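Long-range contacts in alpha-fucosidase (Bifidobacterium bifidum, PDB 2EAB), which probably releases alpha-1,2-linked L-fucose from glycans by hydrolysis as a calcium-containing family 95 glycoside hydrolase, of which this chain is the catalytic portion: residues T788-K793 and T874-A879; Y798-P803 and K850-G855. One frame throughout, in Å; residues are numbered along the deposited sequence.

Contact 1: residues T788-K793 and T874-A879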
loop_
_atom_site.group_PDB
_atom_site.type_symbol
_atom_site.label_atom_id
_atom_site.label_comp_id
_atom_site.label_asym_id
_atom_site.label_seq_id
_atom_site.Cartn_x
_atom_site.Cartn_y
_atom_site.Cartn_z
ATOM N N THR A 788 22.893 -1.089 20.677
ATOM C CA THR A 788 23.743 -1.875 21.569
ATOM C C THR A 788 24.628 -0.928 22.356
ATOM O O THR A 788 25.457 -0.232 21.772
ATOM C CB THR A 788 24.624 -2.876 20.795
ATOM O OG1 THR A 788 23.791 -3.700 19.975
ATOM C CG2 THR A 788 25.411 -3.765 21.755
ATOM N N ASP A 789 24.454 -0.888 23.675
ATOM C CA ASP A 789 25.305 -0.015 24.479
ATOM C C ASP A 789 26.693 -0.631 24.651
ATOM O O ASP A 789 26.919 -1.772 24.253
ATOM C CB ASP A 789 24.640 0.429 25.802
ATOM C CG ASP A 789 24.534 -0.673 26.841
ATOM O OD1 ASP A 789 25.277 -1.674 26.789
ATOM O OD2 ASP A 789 23.680 -0.519 27.743
ATOM N N THR A 790 27.635 0.122 25.214
ATOM C CA THR A 790 29.018 -0.369 25.297
ATOM C C THR A 790 29.185 -1.560 26.251
ATOM O O THR A 790 30.186 -2.278 26.179
ATOM C CB THR A 790 30.019 0.736 25.675
ATOM O OG1 THR A 790 29.636 1.306 26.926
ATOM C CG2 THR A 790 30.065 1.825 24.616
ATOM N N ALA A 791 28.205 -1.771 27.130
ATOM C CA ALA A 791 28.189 -2.928 28.029
ATOM C C ALA A 791 27.637 -4.179 27.336
ATOM O O ALA A 791 27.672 -5.276 27.898
ATOM C CB ALA A 791 27.388 -2.613 29.280
ATOM N N GLY A 792 27.125 -4.009 26.117
ATOM C CA GLY A 792 26.587 -5.115 25.330
ATOM C C GLY A 792 25.084 -5.291 25.414
ATOM O O GLY A 792 24.537 -6.212 24.807
ATOM N N LYS A 793 24.408 -4.416 26.150
ATOM C CA LYS A 793 22.960 -4.515 26.301
ATOM C C LYS A 793 22.250 -4.033 25.041
ATOM O O LYS A 793 22.600 -2.994 24.477
ATOM C CB LYS A 793 22.492 -3.730 27.525
ATOM C CG LYS A 793 20.993 -3.776 27.795
ATOM C CD LYS A 793 20.500 -5.151 28.222
ATOM C CE LYS A 793 19.016 -5.122 28.567
ATOM N NZ LYS A 793 18.159 -4.724 27.408
ATOM N N THR A 874 24.677 4.416 26.443
ATOM C CA THR A 874 25.457 4.999 25.360
ATOM C C THR A 874 26.206 3.914 24.600
ATOM O O THR A 874 26.705 2.961 25.196
ATOM C CB THR A 874 26.428 6.077 25.915
ATOM O OG1 THR A 874 25.674 7.039 26.662
ATOM C CG2 THR A 874 27.165 6.802 24.801
ATOM N N ASN A 875 26.259 4.056 23.277
ATOM C CA ASN A 875 27.017 3.129 22.449
ATOM C C ASN A 875 28.430 3.636 22.148
ATOM O O ASN A 875 28.812 4.739 22.563
ATOM C CB ASN A 875 26.247 2.733 21.174
ATOM C CG ASN A 875 26.147 3.854 20.152
ATOM O OD1 ASN A 875 26.854 4.860 20.219
ATOM N ND2 ASN A 875 25.265 3.666 19.177
ATOM N N ALA A 876 29.200 2.815 21.440
ATOM C CA ALA A 876 30.604 3.109 21.169
ATOM C C ALA A 876 30.821 4.377 20.353
ATOM O O ALA A 876 31.896 4.975 20.412
ATOM C CB ALA A 876 31.277 1.918 20.507
ATOM N N ASP A 877 29.815 4.792 19.592
ATOM C CA ASP A 877 29.949 6.040 18.844
ATOM C C ASP A 877 29.308 7.247 19.526
ATOM O O ASP A 877 29.123 8.291 18.899
ATOM C CB ASP A 877 29.461 5.904 17.404
ATOM C CG ASP A 877 30.012 7.002 16.502
ATOM O OD1 ASP A 877 31.205 7.362 16.646
ATOM O OD2 ASP A 877 29.249 7.517 15.658
ATOM N N GLY A 878 28.986 7.110 20.806
ATOM C CA GLY A 878 28.493 8.235 21.592
ATOM C C GLY A 878 27.029 8.595 21.408
ATOM O O GLY A 878 26.605 9.669 21.832
ATOM N N ALA A 879 26.256 7.718 20.769
ATOM C CA ALA A 879 24.804 7.896 20.704
ATOM C C ALA A 879 24.195 7.380 22.000
ATOM O O ALA A 879 24.658 6.379 22.543
ATOM C CB ALA A 879 24.218 7.162 19.507
HETATM O O HOH W 1 23.895 0.997 18.850
HETATM O O HOH W 2 28.257 0.032 21.554
#

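Contact 2: residues Y798-P803 and K850-G855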
loop_
_atom_site.group_PDB
_atom_site.type_symbol
_atom_site.label_atom_id
_atom_site.label_comp_id
_atom_site.label_asym_id
_atom_site.label_seq_id
_atom_site.Cartn_x
_atom_site.Cartn_y
_atom_site.Cartn_z
ATOM N N TYR A 798 13.955 0.431 19.357
ATOM C CA TYR A 798 13.967 1.660 20.137
ATOM C C TYR A 798 13.299 2.785 19.350
ATOM O O TYR A 798 13.325 2.804 18.107
ATOM C CB TYR A 798 15.394 2.037 20.572
ATOM C CG TYR A 798 16.334 2.418 19.445
ATOM C CD1 TYR A 798 16.413 3.734 18.995
ATOM C CD2 TYR A 798 17.163 1.472 18.852
ATOM C CE1 TYR A 798 17.277 4.100 17.966
ATOM C CE2 TYR A 798 18.035 1.826 17.820
ATOM C CZ TYR A 798 18.078 3.140 17.383
ATOM O OH TYR A 798 18.924 3.526 16.366
ATOM N N THR A 799 12.679 3.699 20.084
ATOM C CA THR A 799 11.988 4.842 19.513
ATOM C C THR A 799 13.012 5.906 19.154
ATOM O O THR A 799 13.711 6.410 20.034
ATOM C CB THR A 799 10.986 5.416 20.531
ATOM O OG1 THR A 799 10.123 4.375 20.994
ATOM C CG2 THR A 799 10.159 6.543 19.930
ATOM N N ASN A 800 13.098 6.248 17.870
ATOM C CA ASN A 800 14.094 7.191 17.379
ATOM C C ASN A 800 13.420 8.461 16.880
ATOM O O ASN A 800 12.783 8.468 15.821
ATOM C CB ASN A 800 14.944 6.535 16.286
ATOM C CG ASN A 800 16.126 7.383 15.865
ATOM O OD1 ASN A 800 16.255 8.542 16.272
ATOM N ND2 ASN A 800 16.994 6.808 15.038
ATOM N N ILE A 801 13.558 9.522 17.672
ATOM C CA ILE A 801 12.932 10.809 17.416
ATOM C C ILE A 801 13.763 11.645 16.442
ATOM O O ILE A 801 14.956 11.878 16.660
ATOM C CB ILE A 801 12.749 11.590 18.747
ATOM C CG1 ILE A 801 11.936 10.778 19.768
ATOM C CG2 ILE A 801 12.163 12.980 18.510
ATOM C CD1 ILE A 801 10.515 10.424 19.340
ATOM N N LEU A 802 13.105 12.098 15.375
ATOM C CA LEU A 802 13.703 12.973 14.357
ATOM C C LEU A 802 15.012 12.422 13.776
ATOM O O LEU A 802 16.045 13.089 13.812
ATOM C CB LEU A 802 13.873 14.401 14.900
ATOM C CG LEU A 802 12.574 15.092 15.324
ATOM C CD1 LEU A 802 12.873 16.411 16.017
ATOM C CD2 LEU A 802 11.622 15.305 14.145
ATOM N N PRO A 803 14.973 11.185 13.249
ATOM C CA PRO A 803 16.177 10.528 12.734
ATOM C C PRO A 803 16.708 11.080 11.409
ATOM O O PRO A 803 17.874 10.876 11.093
ATOM C CB PRO A 803 15.720 9.081 12.546
ATOM C CG PRO A 803 14.259 9.210 12.255
ATOM C CD PRO A 803 13.787 10.315 13.141
ATOM N N LYS A 850 15.872 7.348 21.529
ATOM C CA LYS A 850 16.949 8.127 20.935
ATOM C C LYS A 850 16.354 9.441 20.469
ATOM O O LYS A 850 15.241 9.471 19.934
ATOM C CB LYS A 850 17.546 7.389 19.734
ATOM C CG LYS A 850 18.818 8.023 19.183
ATOM C CD LYS A 850 19.394 7.242 18.010
ATOM C CE LYS A 850 20.663 7.904 17.497
ATOM N NZ LYS A 850 21.255 7.157 16.349
ATOM N N ILE A 851 17.088 10.532 20.669
ATOM C CA ILE A 851 16.686 11.813 20.105
ATOM C C ILE A 851 17.816 12.240 19.184
ATOM O O ILE A 851 18.844 12.762 19.629
ATOM C CB ILE A 851 16.354 12.872 21.191
ATOM C CG1 ILE A 851 15.194 12.380 22.066
ATOM C CG2 ILE A 851 15.994 14.209 20.543
ATOM C CD1 ILE A 851 14.891 13.249 23.279
ATOM N N THR A 852 17.647 11.961 17.897
ATOM C CA THR A 852 18.717 12.199 16.939
ATOM C C THR A 852 18.983 13.695 16.791
ATOM O O THR A 852 20.136 14.131 16.759
ATOM C CB THR A 852 18.402 11.535 15.593
ATOM O OG1 THR A 852 18.400 10.116 15.772
ATOM C CG2 THR A 852 19.442 11.882 14.550
ATOM N N ALA A 853 17.910 14.473 16.717
ATOM C CA ALA A 853 18.013 15.920 16.641
ATOM C C ALA A 853 18.010 16.516 18.051
ATOM O O ALA A 853 17.005 17.075 18.506
ATOM C CB ALA A 853 16.881 16.485 15.793
ATOM N N GLY A 854 19.138 16.368 18.744
ATOM C CA GLY A 854 19.317 16.957 20.072
ATOM C C GLY A 854 20.182 16.161 21.033
ATOM O O GLY A 854 20.874 16.752 21.870
ATOM N N GLY A 855 20.141 14.833 20.930
ATOM C CA GLY A 855 20.908 13.958 21.815
ATOM C C GLY A 855 20.168 13.705 23.111
ATOM O O GLY A 855 20.074 14.597 23.964
HETATM O O HOH W 3 19.521 8.089 14.377
#

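Contact 1: residues T788-K793 and T874-A879
Thr874 O accepts the one direct hydrogen bond between the two loops, from Thr790 N at 3.0 Å; the donor lies in the carbonyl plane. CB of Asp789 also leans on this oxygen. Asn875 comes next, its CA 4.1 Å from that of Asp789, with CB pressed against Thr788 O at 3.1 Å. Its CG sits between the backbone N and the carbonyl carbon (chi1 71°), which folds the amide back over its own turn: OD1 takes a bond from Ala879 N, 43° out of the carbonyl plane, and a weak one from Asp877 N. ND2 is left to reach a water that also accepts from Thr788 N. Asp789 repeats the role of Asn875 in its own loop, OD1 accepting from Lys793 N at 2.9 Å and weakly from Ala791 N, with OD2 held by Tyr795 OH. A second water receives Ala876 N and donates to Thr788 O, while the methyl CG2 of Thr790 rests 3.4 Å from Ala876 N. Two type I beta turns with a G1 beta bulge, Gly792 and Gly878 taking the positive-phi fourth position, thus meet at the surface, each joining two consecutive strands and each braced by its first side chain.

Contact 2: residues Y798-P803 and K850-G855
Lys850 N donates a hydrogen bond to Thr799 O at 2.8 Å, and Lys850 O takes one from Ile801 N in a nearly straight bond (173°). Thr852 N then donates to Ile801 O at 3.0 Å, beyond the last bridged pair. Lys850 is thus gripped through both N and O by the residues flanking Asn800, the pattern of parallel beta pairing, here between strands 799-801 and 847-851 of a mixed sheet in the family 95 C-terminal region. Asn800 and Leu802 make backbone hydrogen bonds to Gln782 and Leu780 on the other side. On the face bearing Asn800 and Lys850, Asn800 CG points away from the backbone N (chi1 -172°), which brings OD1 to Thr852 OG1 at 2.7 Å; the hydroxyl donates in the carbonyl plane, onto a lone pair. A single water accepts from Asn800 ND2 and Lys850 NZ and donates back to Thr852 OG1, so both amide atoms and the hydroxyl have partners. A leucine in place of Asn800 would probably leave the Thr852 hydroxyl without its acceptor and the water short of one donor. The fully extended Lys850 chain runs beside the Tyr798 ring, CB 3.7 Å from CE1; the phenol OH is bound to Asp695. On the other face Ile801 CB meets Ile851 CG1 at 4.2 Å. Just past the strand ends, Leu802 CB packs 3.8 Å from Ala853 CB, beside Ala834 and Trp829.

In the fold
Contact 2 lies within a mixed sheet that loop 874-879 of contact 1 also serves; loop 788-793 comes to it from strands outside that sheet's order. Strand 880-884 lies between 847-851 and 871-874, so loop 874-879 joins the edge strand to the neighbour of the strand paired in contact 2. The contact centres are about 15 Å apart, and the two meet where Ala879 CB packs 4.2 Å from Lys850 CE. The centre of surface contact 1 lies about 36 Å from the chain centre, that of buried contact 2 about 26 Å. Asp690, a calcium ligand seen in another crystal structure of this protein but without calcium here, has its side chain about 11 Å from that of Thr788 and about 9 Å from that of Tyr798.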